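Local atomic coordinates of alpha-L-rhamnosidase (Aspergillus terreus, PDB entry 6GSZ), a protein that probably hydrolyses terminal non-reducing alpha-L-rhamnose residues from alpha-L-rhamnosides. Residues A[27-32]-A[36-41]; A[213-218]-A[468-473]; A[318-323]-A[328-333]. All coordinates share one frame; numbering follows the deposited sequence. Where two conformers were deposited one is given.

Contact 1 of 3, residues A[27-32]-A[36-41]. With CA (calcium ion), chain T.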
loop_
_atom_site.group_PDB
_atom_site.type_symbol
_atom_site.label_atom_id
_atom_site.label_comp_id
_atom_site.label_asym_id
_atom_site.label_seq_id
_atom_site.Cartn_x
_atom_site.Cartn_y
_atom_site.Cartn_z
ATOM N N TRP A 27 20.138 9.980 1.372
ATOM C CA TRP A 27 20.984 8.882 1.772
ATOM C C TRP A 27 20.658 8.494 3.197
ATOM O O TRP A 27 20.562 9.359 4.071
ATOM C CB TRP A 27 22.469 9.221 1.584
ATOM C CG TRP A 27 22.879 10.579 2.084
ATOM C CD1 TRP A 27 23.503 10.906 3.261
ATOM C CD2 TRP A 27 22.821 11.783 1.318
ATOM N NE1 TRP A 27 23.760 12.243 3.269
ATOM C CE2 TRP A 27 23.377 12.814 2.106
ATOM C CE3 TRP A 27 22.342 12.084 0.028
ATOM C CZ2 TRP A 27 23.453 14.113 1.647
ATOM C CZ3 TRP A 27 22.421 13.375 -0.431
ATOM C CH2 TRP A 27 22.974 14.388 0.379
ATOM N N ARG A 28 20.619 7.206 3.451
ATOM C CA ARG A 28 20.452 6.670 4.780
ATOM C C ARG A 28 21.819 6.254 5.345
ATOM O O ARG A 28 22.688 5.818 4.614
ATOM C CB ARG A 28 19.459 5.526 4.611
ATOM C CG ARG A 28 18.868 4.992 5.896
ATOM C CD ARG A 28 17.775 4.031 5.475
ATOM N NE ARG A 28 16.477 4.689 5.385
ATOM C CZ ARG A 28 15.416 4.210 4.765
ATOM N NH1 ARG A 28 14.218 4.612 5.160
ATOM N NH2 ARG A 28 15.553 3.360 3.761
ATOM N N PHE A 29 21.977 6.383 6.662
ATOM C CA PHE A 29 23.200 6.068 7.350
ATOM C C PHE A 29 23.099 4.732 8.075
ATOM O O PHE A 29 22.000 4.301 8.507
ATOM C CB PHE A 29 23.488 7.152 8.384
ATOM C CG PHE A 29 23.692 8.532 7.822
ATOM C CD1 PHE A 29 24.888 8.895 7.212
ATOM C CD2 PHE A 29 22.669 9.465 7.875
ATOM C CE1 PHE A 29 25.082 10.183 6.743
ATOM C CE2 PHE A 29 22.848 10.729 7.344
ATOM C CZ PHE A 29 24.060 11.099 6.808
ATOM N N ASP A 30 24.263 4.107 8.255
ATOM C CA ASP A 30 24.419 2.920 9.113
ATOM C C ASP A 30 25.616 3.197 10.032
ATOM O O ASP A 30 26.593 3.751 9.627
ATOM C CB ASP A 30 24.575 1.654 8.263
ATOM C CG ASP A 30 24.572 0.323 8.989
ATOM O OD1 ASP A 30 24.323 0.265 10.228
ATOM O OD2 ASP A 30 24.809 -0.664 8.293
ATOM N N GLY A 31 25.537 2.756 11.274
ATOM C CA GLY A 31 26.649 2.931 12.172
ATOM C C GLY A 31 26.185 3.321 13.557
ATOM O O GLY A 31 25.126 3.792 13.733
ATOM N N ASN A 32 27.051 3.124 14.541
ATOM C CA ASN A 32 26.690 3.305 15.944
ATOM C C ASN A 32 27.342 4.575 16.524
ATOM O O ASN A 32 27.328 4.771 17.738
ATOM C CB ASN A 32 27.029 2.049 16.769
ATOM C CG ASN A 32 28.517 1.784 16.833
ATOM O OD1 ASN A 32 29.273 2.411 16.101
ATOM N ND2 ASN A 32 28.955 0.853 17.682
ATOM N N TRP A 36 26.152 12.248 16.336
ATOM C CA TRP A 36 26.671 12.635 15.044
ATOM C C TRP A 36 25.623 13.427 14.256
ATOM O O TRP A 36 24.463 12.995 14.154
ATOM C CB TRP A 36 27.097 11.385 14.268
ATOM C CG TRP A 36 27.854 11.683 13.012
ATOM C CD1 TRP A 36 29.205 11.756 12.868
ATOM C CD2 TRP A 36 27.295 11.922 11.699
ATOM N NE1 TRP A 36 29.534 12.048 11.576
ATOM C CE2 TRP A 36 28.384 12.153 10.835
ATOM C CE3 TRP A 36 25.992 11.984 11.168
ATOM C CZ2 TRP A 36 28.212 12.442 9.483
ATOM C CZ3 TRP A 36 25.834 12.246 9.825
ATOM C CH2 TRP A 36 26.924 12.449 8.990
ATOM N N GLU A 37 26.070 14.529 13.657
ATOM C CA GLU A 37 25.272 15.326 12.748
ATOM C C GLU A 37 26.125 15.669 11.534
ATOM O O GLU A 37 27.343 15.812 11.629
ATOM C CB GLU A 37 24.759 16.597 13.434
ATOM C CG GLU A 37 23.702 16.300 14.477
ATOM C CD GLU A 37 23.107 17.476 15.232
ATOM O OE1 GLU A 37 23.869 18.169 15.946
ATOM O OE2 GLU A 37 21.878 17.684 15.120
ATOM N N GLN A 38 25.473 15.788 10.379
ATOM C CA GLN A 38 26.165 16.139 9.158
ATOM C C GLN A 38 26.390 17.660 9.070
ATOM O O GLN A 38 25.485 18.437 9.371
ATOM C CB GLN A 38 25.264 15.687 7.991
ATOM C CG GLN A 38 25.850 15.976 6.606
ATOM C CD GLN A 38 24.907 15.535 5.529
ATOM O OE1 GLN A 38 24.838 14.333 5.217
ATOM N NE2 GLN A 38 24.221 16.522 4.947
ATOM N N ARG A 39 27.584 18.075 8.607
ATOM C CA ARG A 39 27.791 19.460 8.263
ATOM C C ARG A 39 27.865 19.708 6.753
ATOM O O ARG A 39 27.608 20.837 6.319
ATOM C CB ARG A 39 29.010 20.046 8.966
ATOM C CG ARG A 39 30.333 19.440 8.536
ATOM C CD ARG A 39 31.509 20.205 9.160
ATOM N NE ARG A 39 31.368 21.653 9.020
ATOM C CZ ARG A 39 31.040 22.519 9.998
ATOM N NH1 ARG A 39 30.882 22.133 11.265
ATOM N NH2 ARG A 39 30.872 23.792 9.681
ATOM N N ALA A 40 28.186 18.673 5.957
ATOM C CA ALA A 40 28.364 18.889 4.526
ATOM C C ALA A 40 28.245 17.545 3.832
ATOM O O ALA A 40 28.328 16.497 4.457
ATOM C CB ALA A 40 29.708 19.502 4.206
ATOM N N TYR A 41 28.043 17.603 2.522
ATOM C CA TYR A 41 28.029 16.401 1.685
ATOM C C TYR A 41 28.675 16.734 0.344
ATOM O O TYR A 41 28.755 17.868 -0.083
ATOM C CB TYR A 41 26.619 15.839 1.520
ATOM C CG TYR A 41 25.631 16.741 0.839
ATOM C CD1 TYR A 41 25.575 16.819 -0.548
ATOM C CD2 TYR A 41 24.666 17.435 1.558
ATOM C CE1 TYR A 41 24.626 17.596 -1.193
ATOM C CE2 TYR A 41 23.706 18.191 0.924
ATOM C CZ TYR A 41 23.639 18.236 -0.461
ATOM O OH TYR A 41 22.664 19.011 -1.073
HETATM CA CA CA T . 23.168 -0.777 11.970
HETATM O O HOH W 1 24.207 0.714 13.325
HETATM O O HOH W 2 21.657 0.124 11.128
HETATM O O HOH W 3 21.059 -0.916 13.462
#
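W27 and F29 on strand 27-30 face W36, Q38 and Y41 across 12.4 Å between the axes of segments 27-30 and 38-41, whose directions differ by 127°; at that distance large side chains, not backbone bonds, must fill the gap. In W27 the ring carbon CG lies between the backbone N and the carbonyl carbon (chi1 46°), and from there the indole reaches across with its benzo edge and its NE1 leading. That edge enters the face of Y41: CH2 hangs over the middle of the phenol ring and CZ2 lies 3.5 Å from Y41 CG, a T-shaped pair. A second T-shaped pair forms beside it, the six-membered ring of W36 pointing its edge at the face of F29, with W36 CZ3 3.7 Å from F29 CZ. Between the pairs comes the amide of Q38, carried in on a fully extended chain. W27 NE1 donates to Q38 OE1 at 3.1 Å, nearly straight at 160°, and the oxygen lies in the indole plane while the donor lies in the carbonyl plane. The indole and amide planes also lie nearly coplanar. Glutamine suits this buried spot because both ends of its amide are satisfied: OE1 also accepts from S84, and NE2 donates to the carbonyl oxygens of S59 and D61. At the end of strand 27-30, apart from this packing, D30 OD1 binds a calcium ion at 2.3 Å, with three waters as its other ligands here. Aromatic edges and one buried amide, wedged between strands of two different sheets, form part of the core between the two sheets of the N-terminal immunoglobulin-like beta sandwich.

Contact 2 of 3, residues A[213-218]-A[468-473]. With BGC (beta-D-glucopyranose), chain B.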
loop_
_atom_site.group_PDB
_atom_site.type_symbol
_atom_site.label_atom_id
_atom_site.label_comp_id
_atom_site.label_asym_id
_atom_site.label_seq_id
_atom_site.Cartn_x
_atom_site.Cartn_y
_atom_site.Cartn_z
ATOM N N ILE A 213 -15.284 -5.220 -12.861
ATOM C CA ILE A 213 -14.835 -4.658 -11.594
ATOM C C ILE A 213 -16.064 -4.060 -10.904
ATOM O O ILE A 213 -16.919 -3.439 -11.528
ATOM C CB ILE A 213 -13.684 -3.639 -11.790
ATOM C CG1 ILE A 213 -12.475 -4.215 -12.532
ATOM C CG2 ILE A 213 -13.232 -2.988 -10.492
ATOM C CD1 ILE A 213 -11.784 -5.335 -11.786
ATOM N N GLY A 214 -16.065 -4.159 -9.571
ATOM C CA GLY A 214 -17.189 -3.689 -8.759
ATOM C C GLY A 214 -18.057 -4.801 -8.209
ATOM O O GLY A 214 -18.103 -5.891 -8.776
ATOM N N TYR A 215 -18.838 -4.475 -7.174
ATOM C CA TYR A 215 -19.721 -5.400 -6.525
ATOM C C TYR A 215 -21.111 -5.313 -7.170
ATOM O O TYR A 215 -21.357 -4.505 -8.072
ATOM C CB TYR A 215 -19.744 -5.139 -5.011
ATOM C CG TYR A 215 -19.836 -3.702 -4.588
ATOM C CD1 TYR A 215 -21.038 -3.027 -4.542
ATOM C CD2 TYR A 215 -18.718 -3.029 -4.154
ATOM C CE1 TYR A 215 -21.123 -1.700 -4.142
ATOM C CE2 TYR A 215 -18.777 -1.700 -3.787
ATOM C CZ TYR A 215 -19.988 -1.044 -3.725
ATOM O OH TYR A 215 -20.038 0.264 -3.318
ATOM N N ASP A 216 -22.023 -6.148 -6.692
ATOM C CA ASP A 216 -23.414 -6.195 -7.211
ATOM C C ASP A 216 -23.402 -6.499 -8.712
ATOM O O ASP A 216 -24.302 -6.077 -9.463
ATOM C CB ASP A 216 -24.152 -4.905 -6.862
ATOM C CG ASP A 216 -24.375 -4.733 -5.364
ATOM O OD1 ASP A 216 -24.479 -5.752 -4.665
ATOM O OD2 ASP A 216 -24.450 -3.568 -4.926
ATOM N N GLY A 217 -22.440 -7.345 -9.099
ATOM C CA GLY A 217 -22.266 -7.815 -10.473
ATOM C C GLY A 217 -21.144 -7.092 -11.191
ATOM O O GLY A 217 -20.557 -7.612 -12.143
ATOM N N GLY A 218 -20.862 -5.861 -10.766
ATOM C CA GLY A 218 -19.825 -5.051 -11.397
ATOM C C GLY A 218 -20.162 -4.618 -12.809
ATOM O O GLY A 218 -21.276 -4.822 -13.302
ATOM N N LEU A 468 -11.321 -2.359 -4.001
ATOM C CA LEU A 468 -11.350 -0.999 -4.508
ATOM C C LEU A 468 -10.561 -0.090 -3.558
ATOM O O LEU A 468 -10.343 -0.431 -2.354
ATOM C CB LEU A 468 -12.801 -0.505 -4.573
ATOM C CG LEU A 468 -13.759 -1.414 -5.343
ATOM C CD1 LEU A 468 -15.178 -0.893 -5.260
ATOM C CD2 LEU A 468 -13.324 -1.598 -6.812
ATOM N N GLY A 469 -10.171 1.061 -4.099
ATOM C CA GLY A 469 -9.365 2.005 -3.299
ATOM C C GLY A 469 -10.191 2.841 -2.333
ATOM O O GLY A 469 -10.346 4.048 -2.523
ATOM N N TRP A 470 -10.804 2.152 -1.367
ATOM C CA TRP A 470 -11.703 2.819 -0.417
ATOM C C TRP A 470 -10.962 3.874 0.434
ATOM O O TRP A 470 -9.963 3.606 1.113
ATOM C CB TRP A 470 -12.403 1.787 0.448
ATOM C CG TRP A 470 -13.603 1.172 -0.218
ATOM C CD1 TRP A 470 -13.677 -0.033 -0.854
ATOM C CD2 TRP A 470 -14.918 1.734 -0.258
ATOM N NE1 TRP A 470 -14.957 -0.249 -1.282
ATOM C CE2 TRP A 470 -15.741 0.824 -0.952
ATOM C CE3 TRP A 470 -15.462 2.916 0.217
ATOM C CZ2 TRP A 470 -17.092 1.074 -1.154
ATOM C CZ3 TRP A 470 -16.795 3.174 0.020
ATOM C CH2 TRP A 470 -17.600 2.256 -0.683
ATOM N N THR A 471 -11.471 5.093 0.343
ATOM C CA THR A 471 -10.804 6.269 0.916
ATOM C C THR A 471 -10.767 6.253 2.449
ATOM O O THR A 471 -9.764 6.582 3.054
ATOM C CB THR A 471 -11.454 7.521 0.319
ATOM O OG1 THR A 471 -12.879 7.486 0.480
ATOM C CG2 THR A 471 -11.086 7.669 -1.135
ATOM N N GLY A 472 -11.885 5.909 3.090
ATOM C CA GLY A 472 -11.917 5.967 4.530
ATOM C C GLY A 472 -10.952 4.968 5.149
ATOM O O GLY A 472 -10.288 5.249 6.167
ATOM N N ASP A 473 -10.831 3.766 4.576
ATOM C CA ASP A 473 -10.023 2.720 5.151
ATOM C C ASP A 473 -8.545 3.166 5.204
ATOM O O ASP A 473 -7.870 2.950 6.211
ATOM C CB ASP A 473 -10.150 1.406 4.367
ATOM C CG ASP A 473 -11.557 0.861 4.208
ATOM O OD1 ASP A 473 -12.452 1.665 3.845
ATOM O OD2 ASP A 473 -11.743 -0.349 4.484
HETATM C C2 BGC B . -14.892 -0.675 2.887
HETATM C C3 BGC B . -15.654 0.445 3.539
HETATM C C4 BGC B . -16.953 0.869 2.890
HETATM C C5 BGC B . -17.680 -0.369 2.681
HETATM C C6 BGC B . -19.006 0.053 2.080
HETATM C C1 BGC B . -15.835 -1.825 2.579
HETATM O O1 BGC B . -15.073 -2.911 2.092
HETATM O O2 BGC B . -14.079 -1.330 3.832
HETATM O O3 BGC B . -14.916 1.540 3.409
HETATM O O4 BGC B . -17.758 1.843 3.593
HETATM O O5 BGC B . -16.994 -1.379 1.873
HETATM O O6 BGC B . -19.724 -1.129 1.710
#
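Y215 meets L468 and W470 because its CG sits between the backbone N and the carbonyl carbon (chi1 44°), swinging the phenol out of its loop, while W470 has CG anti to its carbonyl carbon (chi1 -82°) and lays one face of its indole against the sugar. This is a domain junction: a loop of the N-terminal rhamnosidase domain that contains a type I' beta turn from Y215 to G218 abuts the wall of the glucose pocket in the six-hairpin, (alpha/alpha)6-type glycosidase domain. The turn is closed by G218 N donating to Y215 O at 3.1 Å. Its middle residues, D216 and G217, both have positive phi, a conformation glycine adopts readily and aspartate tolerates better than branched residues do.

Y215 approaches W470 edge-on. Its hydroxyl lies near the indole plane, 3.7 Å from W470 CZ2, and that carbon in turn lies near the phenol plane, so the aromatic faces do not stack here. L468 packs beside them, its two methyl branches divided between partners: CD1 reaches Y215 CE2 at 4.0 Å, and CD2 slides past I213 CG2 at 3.9 Å. Branched aliphatic residues suit this largely buried apolar seam.

Residues outside the two segments hold the indole: W470 NE1 donates to E466, and the rings of W527 and W578 meet it. W470 is also the N-cap residue of helix 471-484, following an inverse gamma turn centred on G469. One face of the indole carries the glucose, whose C4 stands 3.6 Å above the ring plane toward the rim. D460, W527 and H761 also bond the sugar, while D473 takes two neighbouring hydroxyls: glucose O3 donates to OD1 at 2.5 Å and O2 donates to OD2 at 2.6 Å.

Contact 3 of 3, residues A[318-323]-A[328-333]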
loop_
_atom_site.group_PDB
_atom_site.type_symbol
_atom_site.label_atom_id
_atom_site.label_comp_id
_atom_site.label_asym_id
_atom_site.label_seq_id
_atom_site.Cartn_x
_atom_site.Cartn_y
_atom_site.Cartn_z
ATOM N N ALA A 318 1.160 -26.061 4.190
ATOM C CA ALA A 318 1.236 -26.508 5.575
ATOM C C ALA A 318 0.561 -27.874 5.784
ATOM O O ALA A 318 0.968 -28.628 6.630
ATOM C CB ALA A 318 0.629 -25.483 6.480
ATOM N N ASN A 319 -0.501 -28.165 5.027
ATOM C CA ASN A 319 -1.261 -29.376 5.240
ATOM C C ASN A 319 -2.168 -29.609 4.027
ATOM O O ASN A 319 -2.582 -28.669 3.350
ATOM C CB ASN A 319 -2.096 -29.286 6.528
ATOM C CG ASN A 319 -2.594 -30.623 7.034
ATOM O OD1 ASN A 319 -2.015 -31.653 6.722
ATOM N ND2 ASN A 319 -3.702 -30.618 7.762
ATOM N N VAL A 320 -2.470 -30.884 3.793
ATOM C CA VAL A 320 -3.468 -31.331 2.865
ATOM C C VAL A 320 -4.436 -32.201 3.658
ATOM O O VAL A 320 -4.001 -33.059 4.425
ATOM C CB VAL A 320 -2.899 -32.154 1.699
ATOM C CG1 VAL A 320 -4.009 -32.506 0.713
ATOM C CG2 VAL A 320 -1.734 -31.457 1.032
ATOM N N PHE A 321 -5.737 -31.936 3.516
ATOM C CA PHE A 321 -6.725 -32.646 4.335
ATOM C C PHE A 321 -7.989 -32.906 3.519
ATOM O O PHE A 321 -8.163 -32.355 2.441
ATOM C CB PHE A 321 -7.010 -31.893 5.637
ATOM C CG PHE A 321 -7.708 -30.570 5.497
ATOM C CD1 PHE A 321 -6.971 -29.405 5.382
ATOM C CD2 PHE A 321 -9.090 -30.487 5.535
ATOM C CE1 PHE A 321 -7.610 -28.184 5.253
ATOM C CE2 PHE A 321 -9.733 -29.265 5.411
ATOM C CZ PHE A 321 -8.993 -28.110 5.289
ATOM N N SER A 322 -8.851 -33.757 4.079
ATOM C CA SER A 322 -10.083 -34.106 3.471
ATOM C C SER A 322 -11.211 -33.272 4.088
ATOM O O SER A 322 -11.287 -33.164 5.296
ATOM C CB SER A 322 -10.314 -35.595 3.648
ATOM O OG SER A 322 -11.631 -35.927 3.281
ATOM N N SER A 323 -12.069 -32.679 3.253
ATOM C CA SER A 323 -13.238 -31.943 3.717
ATOM C C SER A 323 -14.277 -32.910 4.290
ATOM O O SER A 323 -14.109 -34.126 4.187
ATOM C CB SER A 323 -13.839 -31.094 2.630
ATOM O OG SER A 323 -14.626 -31.856 1.758
ATOM N N THR A 328 -10.527 -32.671 -1.552
ATOM C CA THR A 328 -9.127 -32.432 -1.222
ATOM C C THR A 328 -8.912 -30.936 -1.008
ATOM O O THR A 328 -9.240 -30.154 -1.898
ATOM C CB THR A 328 -8.204 -32.924 -2.339
ATOM O OG1 THR A 328 -8.401 -34.334 -2.454
ATOM C CG2 THR A 328 -6.751 -32.636 -2.077
ATOM N N VAL A 329 -8.346 -30.575 0.157
ATOM C CA VAL A 329 -8.128 -29.171 0.530
ATOM C C VAL A 329 -6.672 -28.948 0.952
ATOM O O VAL A 329 -6.108 -29.662 1.785
ATOM C CB VAL A 329 -9.092 -28.714 1.634
ATOM C CG1 VAL A 329 -8.955 -27.223 1.906
ATOM C CG2 VAL A 329 -10.538 -29.057 1.314
ATOM N N LEU A 330 -6.078 -27.922 0.340
ATOM C CA LEU A 330 -4.792 -27.375 0.734
ATOM C C LEU A 330 -5.005 -26.323 1.828
ATOM O O LEU A 330 -5.935 -25.521 1.759
ATOM C CB LEU A 330 -4.147 -26.700 -0.475
ATOM C CG LEU A 330 -4.056 -27.500 -1.768
ATOM C CD1 LEU A 330 -3.283 -26.717 -2.804
ATOM C CD2 LEU A 330 -3.416 -28.868 -1.526
ATOM N N ASP A 331 -4.105 -26.341 2.808
ATOM C CA ASP A 331 -4.009 -25.334 3.859
ATOM C C ASP A 331 -2.596 -24.750 3.789
ATOM O O ASP A 331 -1.608 -25.462 4.026
ATOM C CB ASP A 331 -4.374 -25.953 5.221
ATOM C CG ASP A 331 -4.244 -24.999 6.399
ATOM O OD1 ASP A 331 -4.031 -23.796 6.140
ATOM O OD2 ASP A 331 -4.412 -25.458 7.571
ATOM N N PHE A 332 -2.512 -23.436 3.517
ATOM C CA PHE A 332 -1.210 -22.741 3.498
ATOM C C PHE A 332 -0.823 -22.139 4.864
ATOM O O PHE A 332 0.265 -21.561 4.974
ATOM C CB PHE A 332 -1.218 -21.694 2.388
ATOM C CG PHE A 332 -1.077 -22.405 1.073
ATOM C CD1 PHE A 332 0.154 -22.836 0.628
ATOM C CD2 PHE A 332 -2.206 -22.724 0.345
ATOM C CE1 PHE A 332 0.251 -23.540 -0.561
ATOM C CE2 PHE A 332 -2.123 -23.443 -0.838
ATOM C CZ PHE A 332 -0.888 -23.836 -1.286
ATOM N N GLY A 333 -1.698 -22.248 5.872
ATOM C CA GLY A 333 -1.374 -21.798 7.241
ATOM C C GLY A 333 -1.454 -20.295 7.462
ATOM O O GLY A 333 -1.280 -19.814 8.594
HETATM O O HOH W 4 -4.937 -27.964 8.337
#
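D331 O is gripped by two donors of the facing strand, A318 N at 2.8 Å and N319 N at 3.1 Å. Two residues opposite one define a classic beta bulge, at the open end of this antiparallel hairpin. D331 N returns a bond to N319 O at 2.8 Å. Two residues further toward the turn, F321 and V329 form the next hydrogen-bonded pair, F321 N to V329 O and V329 N to F321 O.

The carboxylate of D331 is used on both oxygens. OD1 accepts from G333 N at 2.8 Å, an Asx turn in which the N-H comes from above the carboxylate plane, and it also forms a salt bridge with R399. OD2 takes a bond from a water that accepts in turn from N319 ND2, so a single water links the two polar side chains of this pair. Aspartate is short enough to bend back on its own backbone where the chain turns its corner, and G333 follows with a positive phi.

Beside these groups lies F321. With CG between the backbone N and the carbonyl carbon (chi1 67°), its ring folds back over the neighbouring strand, and V329 CB stands 3.9 Å from the ring centroid, only 18° off the normal: a CH-pi contact. V329 CG1 comes to 3.5 Å from F321 CZ, and D331 CB lies at the ring edge. On the other face V320 CG2 and L330 CD2 run side by side at 4.0 Å, with the methyl of T328 beside V320.

Strand 328-332 pairs on its other flank with strand 400-404, where Y400 touches F321 and D331, while L330 and F332 pack against V417 and A419 of strand 417-424, which belongs to another sheet of this concanavalin-like region.

Overall arrangement
From the N terminus, contact 1 comes first, closing the short connection (residues 31-37) between strands 25-30 and 38-46 and so joining two sheets of the immunoglobulin-like domain. Contact 2 then opens at 213-218 and closes about 250 residues later at 468-473, tying the N-terminal rhamnosidase domain to the glycosidase domain. Contact 3 is nested inside that long loop; it closes a short hairpin turn and joins adjacent strands of one sheet. No contacts cross along the chain, and none touch in space. Contacts 1 and 2 lie on opposite sides of the chain's centre, their centres 44 Å apart, whereas contact 3 has its centre 30 Å from that of contact 2.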